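Local atomic coordinates of angiogenin-1 (Salmo salar, PDB entry 7BFK), a protein that probably cleaves RNA as a secreted endonuclease of the pancreatic ribonuclease family, its activity restrained by auto-inhibition. Residues R38-K43 with P90-K95; L11-D16 with P112-G117. All blocks are in the same frame, centred on the assembly; numbering follows the deposited sequence.

Contact 1: R38-K43 with P90-K95; sequences RKCKLK and PNCTYK
Cys40 is covalently joined to Cys92, SG to SG at 2.0 Å, and this disulfide ties the irregular run before strand 43-47 to the entrance of strand 93-108. Both CB atoms point toward the partner segment, and a chi1 near -55° then sets each SG anti to its own carbonyl carbon, where the two sulfurs meet. The C-S-S-C torsion of -91° is near the relaxed right angle of a disulfide. The Tyr94 hydroxyl lies beside the bridge, its OH 3.6 Å from Cys40 CB. At Lys41 it is the backbone that meets the partner. Tyr94 OH donates to Lys41 O at 2.6 Å, in the carbonyl plane and on a lone pair, with a C=O...O angle of 137°. The acceptor sits at the ring's edge, and Tyr94 CE1 is 3.1 Å from Lys41 O. Tyrosine suits the place because its long, flat side chain reaches across and ends in a donor. Asn32 of helix 24-32 uses both ends of its amide here, ND2 for Tyr94 OH and OD1 for Lys41 N. A phenylalanine in place of Tyr94 would probably leave Lys41 O without its donor and Asn32 ND2 without its hydroxyl partner. The Lys41 side chain leads away from the contact to Asn44 OD1 and Val119 O, which hydrogen-bond its ammonium group; this lysine belongs to the CKxxNTF signature of pancreatic ribonucleases and probably corresponds to their active-site lysine. Covalent and polar links together thus fix the main chain on both flanks of Lys41 CA, while its side chain stays directed away from the disulfide and the tyrosine.

Contact 2: L11-D16 with P112-G117; sequences LKQHVD and PVHYDG
Gln13 brings its amide obliquely over one face of the His114 imidazole, with OE1 3.1 Å above the ring plane and displaced toward the rim at ND1. The two planes are 46° apart, and the angle at ND1 is too poor for a hydrogen bond, which makes this polar packing on a ring face. Gln13 NE2 comes to 3.2 Å from His114 CE1. An extended chain, CG anti to the backbone N (chi1 -176°), carries the amide from the helix to the ring, and glutamine has the length for that span. Gly117 CA comes up to the edge of the amide, 3.2 Å from Gln13 OE1. A side chain there would collide with Gln13 NE2, and the residue's positive phi also suits glycine. His14, next along helix 5-14, turns its edge toward the His114 face in a T-shaped pair, centroids 5.9 Å apart. Thr45 O accepts a hydrogen bond from His14 ND1 and so sets its rotation, while His9 meets His114 edge to face. A helix histidine opposite the histidine of a Pro-Val-His sequence is the hallmark of the pancreatic ribonuclease active site, and His14 and His114 probably fill those roles here.

From the N terminus, helix 5-14 supplies the first half of contact 2, whose partner begins at the end of strand 111-113 and runs into the turn beyond, so this contact closes a loop of 95 residues. Contact 1 is nested wholly inside it: the chain passes helix 24-32, enters 38-43, and returns at 90-95 after strands 43-47 and 76-85. Contact 1 thus fastens the approach to one strand onto the start of 93-108, and contact 2 sets the N-terminal helix against the turn after 111-113, the antiparallel neighbour of 93-108. Their centres are 18 Å apart, yet the two contacts touch through the Lys41 side chain: its NZ makes a weak hydrogen bond to Gly117 O and packs near Gln13 OE1.

Contact 1: R38-K43 with P90-K95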
loop_
_atom_site.group_PDB
_atom_site.type_symbol
_atom_site.label_atom_id
_atom_site.label_comp_id
_atom_site.label_asym_id
_atom_site.label_seq_id
_atom_site.Cartn_x
_atom_site.Cartn_y
_atom_site.Cartn_z
ATOM N N ARG A 38 7.790 -5.115 16.383
ATOM C CA ARG A 38 6.336 -5.224 16.111
ATOM C C ARG A 38 5.659 -3.890 16.434
ATOM O O ARG A 38 4.508 -3.906 16.898
ATOM C CB ARG A 38 5.736 -6.393 16.895
ATOM C CG ARG A 38 6.186 -7.748 16.370
ATOM C CD ARG A 38 5.368 -8.899 16.913
ATOM N NE ARG A 38 5.675 -10.130 16.202
ATOM C CZ ARG A 38 6.603 -10.997 16.572
ATOM N NH1 ARG A 38 7.321 -10.775 17.658
ATOM N NH2 ARG A 38 6.809 -12.085 15.855
ATOM N N LYS A 39 6.379 -2.788 16.215
ATOM C CA LYS A 39 5.857 -1.410 16.367
ATOM C C LYS A 39 4.605 -1.299 15.496
ATOM O O LYS A 39 4.579 -1.928 14.419
ATOM C CB LYS A 39 6.907 -0.372 15.950
ATOM C CG LYS A 39 8.112 -0.253 16.880
ATOM C CD LYS A 39 9.061 0.881 16.515
ATOM C CE LYS A 39 10.270 0.952 17.427
ATOM N NZ LYS A 39 11.186 2.056 17.053
ATOM N N CYS A 40 3.596 -0.581 15.964
ATOM C CA CYS A 40 2.334 -0.355 15.222
ATOM C C CYS A 40 2.656 0.559 14.039
ATOM O O CYS A 40 3.095 1.691 14.294
ATOM C CB CYS A 40 1.282 0.304 16.098
ATOM S SG CYS A 40 0.928 -0.598 17.631
ATOM N N LYS A 41 2.530 0.081 12.808
ATOM C CA LYS A 41 2.724 0.965 11.630
ATOM C C LYS A 41 1.637 2.048 11.743
ATOM O O LYS A 41 0.494 1.699 12.082
ATOM C CB LYS A 41 2.704 0.153 10.332
ATOM C CG LYS A 41 3.218 0.919 9.126
ATOM C CD LYS A 41 3.188 0.138 7.838
ATOM C CE LYS A 41 3.738 0.939 6.688
ATOM N NZ LYS A 41 3.492 0.262 5.407
ATOM N N LEU A 42 1.980 3.320 11.554
ATOM C CA LEU A 42 1.044 4.453 11.832
ATOM C C LEU A 42 -0.038 4.545 10.759
ATOM O O LEU A 42 -1.085 5.141 11.047
ATOM C CB LEU A 42 1.828 5.762 11.962
ATOM C CG LEU A 42 2.754 5.809 13.180
ATOM C CD1 LEU A 42 3.628 7.036 13.188
ATOM C CD2 LEU A 42 1.950 5.699 14.473
ATOM N N LYS A 43 0.226 4.024 9.559
ATOM C CA LYS A 43 -0.755 4.032 8.464
ATOM C C LYS A 43 -0.359 3.014 7.407
ATOM O O LYS A 43 0.855 2.774 7.217
ATOM C CB LYS A 43 -0.812 5.423 7.824
ATOM C CG LYS A 43 -1.845 5.602 6.735
ATOM C CD LYS A 43 -2.016 7.068 6.332
ATOM C CE LYS A 43 -0.727 7.698 5.850
ATOM N NZ LYS A 43 -0.399 7.278 4.467
ATOM N N PRO A 90 0.573 -6.517 20.856
ATOM C CA PRO A 90 -0.769 -6.472 20.285
ATOM C C PRO A 90 -1.685 -5.357 20.805
ATOM O O PRO A 90 -2.876 -5.588 20.872
ATOM C CB PRO A 90 -1.276 -7.828 20.793
ATOM C CG PRO A 90 -0.748 -7.881 22.225
ATOM C CD PRO A 90 0.594 -7.175 22.174
ATOM N N ASN A 91 -1.131 -4.183 21.123
ATOM C CA ASN A 91 -1.891 -3.056 21.721
ATOM C C ASN A 91 -2.189 -1.984 20.660
ATOM O O ASN A 91 -2.553 -0.847 21.053
ATOM C CB ASN A 91 -1.120 -2.458 22.894
ATOM C CG ASN A 91 -0.712 -3.505 23.907
ATOM O OD1 ASN A 91 -1.419 -4.491 24.110
ATOM N ND2 ASN A 91 0.431 -3.306 24.539
ATOM N N CYS A 92 -2.028 -2.324 19.380
ATOM C CA CYS A 92 -2.279 -1.424 18.224
ATOM C C CYS A 92 -3.784 -1.281 18.011
ATOM O O CYS A 92 -4.482 -2.303 18.001
ATOM C CB CYS A 92 -1.687 -1.967 16.926
ATOM S SG CYS A 92 0.088 -2.319 16.976
ATOM N N THR A 93 -4.263 -0.058 17.842
ATOM C CA THR A 93 -5.671 0.245 17.487
ATOM C C THR A 93 -5.678 1.045 16.176
ATOM O O THR A 93 -4.823 1.974 16.030
ATOM C CB THR A 93 -6.384 0.969 18.633
ATOM O OG1 THR A 93 -7.728 1.223 18.227
ATOM C CG2 THR A 93 -5.715 2.264 19.014
ATOM N N TYR A 94 -6.587 0.700 15.260
ATOM C CA TYR A 94 -6.716 1.313 13.916
ATOM C C TYR A 94 -8.156 1.725 13.634
ATOM O O TYR A 94 -9.095 1.138 14.152
ATOM C CB TYR A 94 -6.219 0.354 12.829
ATOM C CG TYR A 94 -4.729 0.124 12.874
ATOM C CD1 TYR A 94 -3.852 1.024 12.290
ATOM C CD2 TYR A 94 -4.194 -0.966 13.527
ATOM C CE1 TYR A 94 -2.482 0.851 12.364
ATOM C CE2 TYR A 94 -2.830 -1.163 13.598
ATOM C CZ TYR A 94 -1.968 -0.258 13.006
ATOM O OH TYR A 94 -0.617 -0.444 13.080
ATOM N N LYS A 95 -8.287 2.756 12.821
ATOM C CA LYS A 95 -9.556 3.243 12.261
ATOM C C LYS A 95 -9.416 3.051 10.751
ATOM O O LYS A 95 -8.328 3.363 10.228
ATOM C CB LYS A 95 -9.783 4.690 12.720
ATOM C CG LYS A 95 -10.729 5.531 11.871
ATOM C CD LYS A 95 -10.674 7.009 12.236
ATOM C CE LYS A 95 -9.285 7.602 12.094
ATOM N NZ LYS A 95 -9.164 8.892 12.815
#

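Contact 2: L11-D16 with P112-G117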
loop_
_atom_site.group_PDB
_atom_site.type_symbol
_atom_site.label_atom_id
_atom_site.label_comp_id
_atom_site.label_asym_id
_atom_site.label_seq_id
_atom_site.Cartn_x
_atom_site.Cartn_y
_atom_site.Cartn_z
ATOM N N LEU A 11 2.762 -5.992 -3.531
ATOM C CA LEU A 11 1.405 -6.572 -3.637
ATOM C C LEU A 11 0.921 -7.013 -2.258
ATOM O O LEU A 11 -0.232 -6.702 -1.920
ATOM C CB LEU A 11 1.433 -7.740 -4.619
ATOM C CG LEU A 11 1.743 -7.376 -6.058
ATOM C CD1 LEU A 11 1.757 -8.636 -6.923
ATOM C CD2 LEU A 11 0.713 -6.374 -6.600
ATOM N N LYS A 12 1.753 -7.718 -1.488
ATOM C CA LYS A 12 1.379 -8.225 -0.142
ATOM C C LYS A 12 1.034 -7.045 0.776
ATOM O O LYS A 12 0.045 -7.110 1.476
ATOM C CB LYS A 12 2.522 -9.022 0.498
ATOM C CG LYS A 12 2.774 -10.422 -0.057
ATOM C CD LYS A 12 4.111 -10.991 0.451
ATOM C CE LYS A 12 4.630 -12.197 -0.306
ATOM N NZ LYS A 12 4.052 -13.466 0.193
ATOM N N GLN A 13 1.836 -5.989 0.746
ATOM C CA GLN A 13 1.639 -4.800 1.615
ATOM C C GLN A 13 0.488 -3.884 1.135
ATOM O O GLN A 13 -0.168 -3.304 2.009
ATOM C CB GLN A 13 2.924 -3.992 1.621
ATOM C CG GLN A 13 2.893 -2.805 2.553
ATOM C CD GLN A 13 4.298 -2.418 2.927
ATOM O OE1 GLN A 13 4.790 -1.357 2.566
ATOM N NE2 GLN A 13 4.975 -3.328 3.604
ATOM N N HIS A 14 0.233 -3.755 -0.176
ATOM C CA HIS A 14 -0.659 -2.681 -0.689
ATOM C C HIS A 14 -1.732 -3.111 -1.688
ATOM O O HIS A 14 -2.452 -2.205 -2.117
ATOM C CB HIS A 14 0.183 -1.589 -1.363
ATOM C CG HIS A 14 1.093 -0.877 -0.429
ATOM N ND1 HIS A 14 0.620 -0.073 0.580
ATOM C CD2 HIS A 14 2.435 -0.805 -0.363
ATOM C CE1 HIS A 14 1.631 0.404 1.264
ATOM N NE2 HIS A 14 2.749 -0.018 0.702
ATOM N N VAL A 15 -1.852 -4.373 -2.104
ATOM C CA VAL A 15 -2.880 -4.705 -3.135
ATOM C C VAL A 15 -3.813 -5.813 -2.601
ATOM O O VAL A 15 -3.330 -6.947 -2.410
ATOM C CB VAL A 15 -2.222 -5.058 -4.482
ATOM C CG1 VAL A 15 -3.236 -5.402 -5.550
ATOM C CG2 VAL A 15 -1.297 -3.942 -4.971
ATOM N N ASP A 16 -5.098 -5.491 -2.379
ATOM C CA ASP A 16 -6.131 -6.452 -1.886
ATOM C C ASP A 16 -7.525 -6.042 -2.381
ATOM O O ASP A 16 -8.174 -5.157 -1.761
ATOM C CB ASP A 16 -6.083 -6.607 -0.364
ATOM C CG ASP A 16 -7.119 -7.584 0.178
ATOM O OD1 ASP A 16 -7.759 -8.282 -0.634
ATOM O OD2 ASP A 16 -7.284 -7.619 1.395
ATOM N N PRO A 112 6.091 -1.937 -9.671
ATOM C CA PRO A 112 5.809 -1.176 -8.465
ATOM C C PRO A 112 6.669 -1.758 -7.337
ATOM O O PRO A 112 6.790 -2.980 -7.274
ATOM C CB PRO A 112 4.320 -1.431 -8.198
ATOM C CG PRO A 112 3.757 -1.761 -9.562
ATOM C CD PRO A 112 4.875 -2.490 -10.289
ATOM N N VAL A 113 7.242 -0.902 -6.494
ATOM C CA VAL A 113 8.109 -1.317 -5.350
ATOM C C VAL A 113 7.882 -0.399 -4.160
ATOM O O VAL A 113 7.474 0.748 -4.353
ATOM C CB VAL A 113 9.602 -1.317 -5.758
ATOM C CG1 VAL A 113 9.900 -2.424 -6.736
ATOM C CG2 VAL A 113 10.032 0.022 -6.335
ATOM N N HIS A 114 8.189 -0.903 -2.960
ATOM C CA HIS A 114 8.202 -0.149 -1.679
ATOM C C HIS A 114 9.500 -0.536 -0.957
ATOM O O HIS A 114 9.759 -1.744 -0.805
ATOM C CB HIS A 114 6.939 -0.419 -0.846
ATOM C CG HIS A 114 6.943 -1.763 -0.195
ATOM N ND1 HIS A 114 7.451 -1.963 1.074
ATOM C CD2 HIS A 114 6.544 -2.975 -0.636
ATOM C CE1 HIS A 114 7.346 -3.239 1.390
ATOM N NE2 HIS A 114 6.795 -3.879 0.361
ATOM N N TYR A 115 10.311 0.443 -0.578
ATOM C CA TYR A 115 11.626 0.221 0.071
ATOM C C TYR A 115 11.490 0.320 1.595
ATOM O O TYR A 115 11.298 1.440 2.109
ATOM C CB TYR A 115 12.653 1.207 -0.484
ATOM C CG TYR A 115 12.962 1.033 -1.950
ATOM C CD1 TYR A 115 13.448 -0.171 -2.433
ATOM C CD2 TYR A 115 12.819 2.080 -2.849
ATOM C CE1 TYR A 115 13.758 -0.344 -3.773
ATOM C CE2 TYR A 115 13.126 1.925 -4.194
ATOM C CZ TYR A 115 13.603 0.708 -4.656
ATOM O OH TYR A 115 13.911 0.529 -5.973
ATOM N N ASP A 116 11.572 -0.832 2.276
ATOM C CA ASP A 116 11.559 -0.973 3.762
ATOM C C ASP A 116 10.129 -1.087 4.299
ATOM O O ASP A 116 9.982 -1.315 5.519
ATOM C CB ASP A 116 12.297 0.182 4.447
ATOM C CG ASP A 116 13.803 -0.000 4.496
ATOM O OD1 ASP A 116 14.248 -1.169 4.547
ATOM O OD2 ASP A 116 14.521 1.023 4.477
ATOM N N GLY A 117 9.118 -0.926 3.445
ATOM C CA GLY A 117 7.703 -0.972 3.863
ATOM C C GLY A 117 7.484 -0.227 5.178
ATOM O O GLY A 117 6.527 -0.579 5.906
#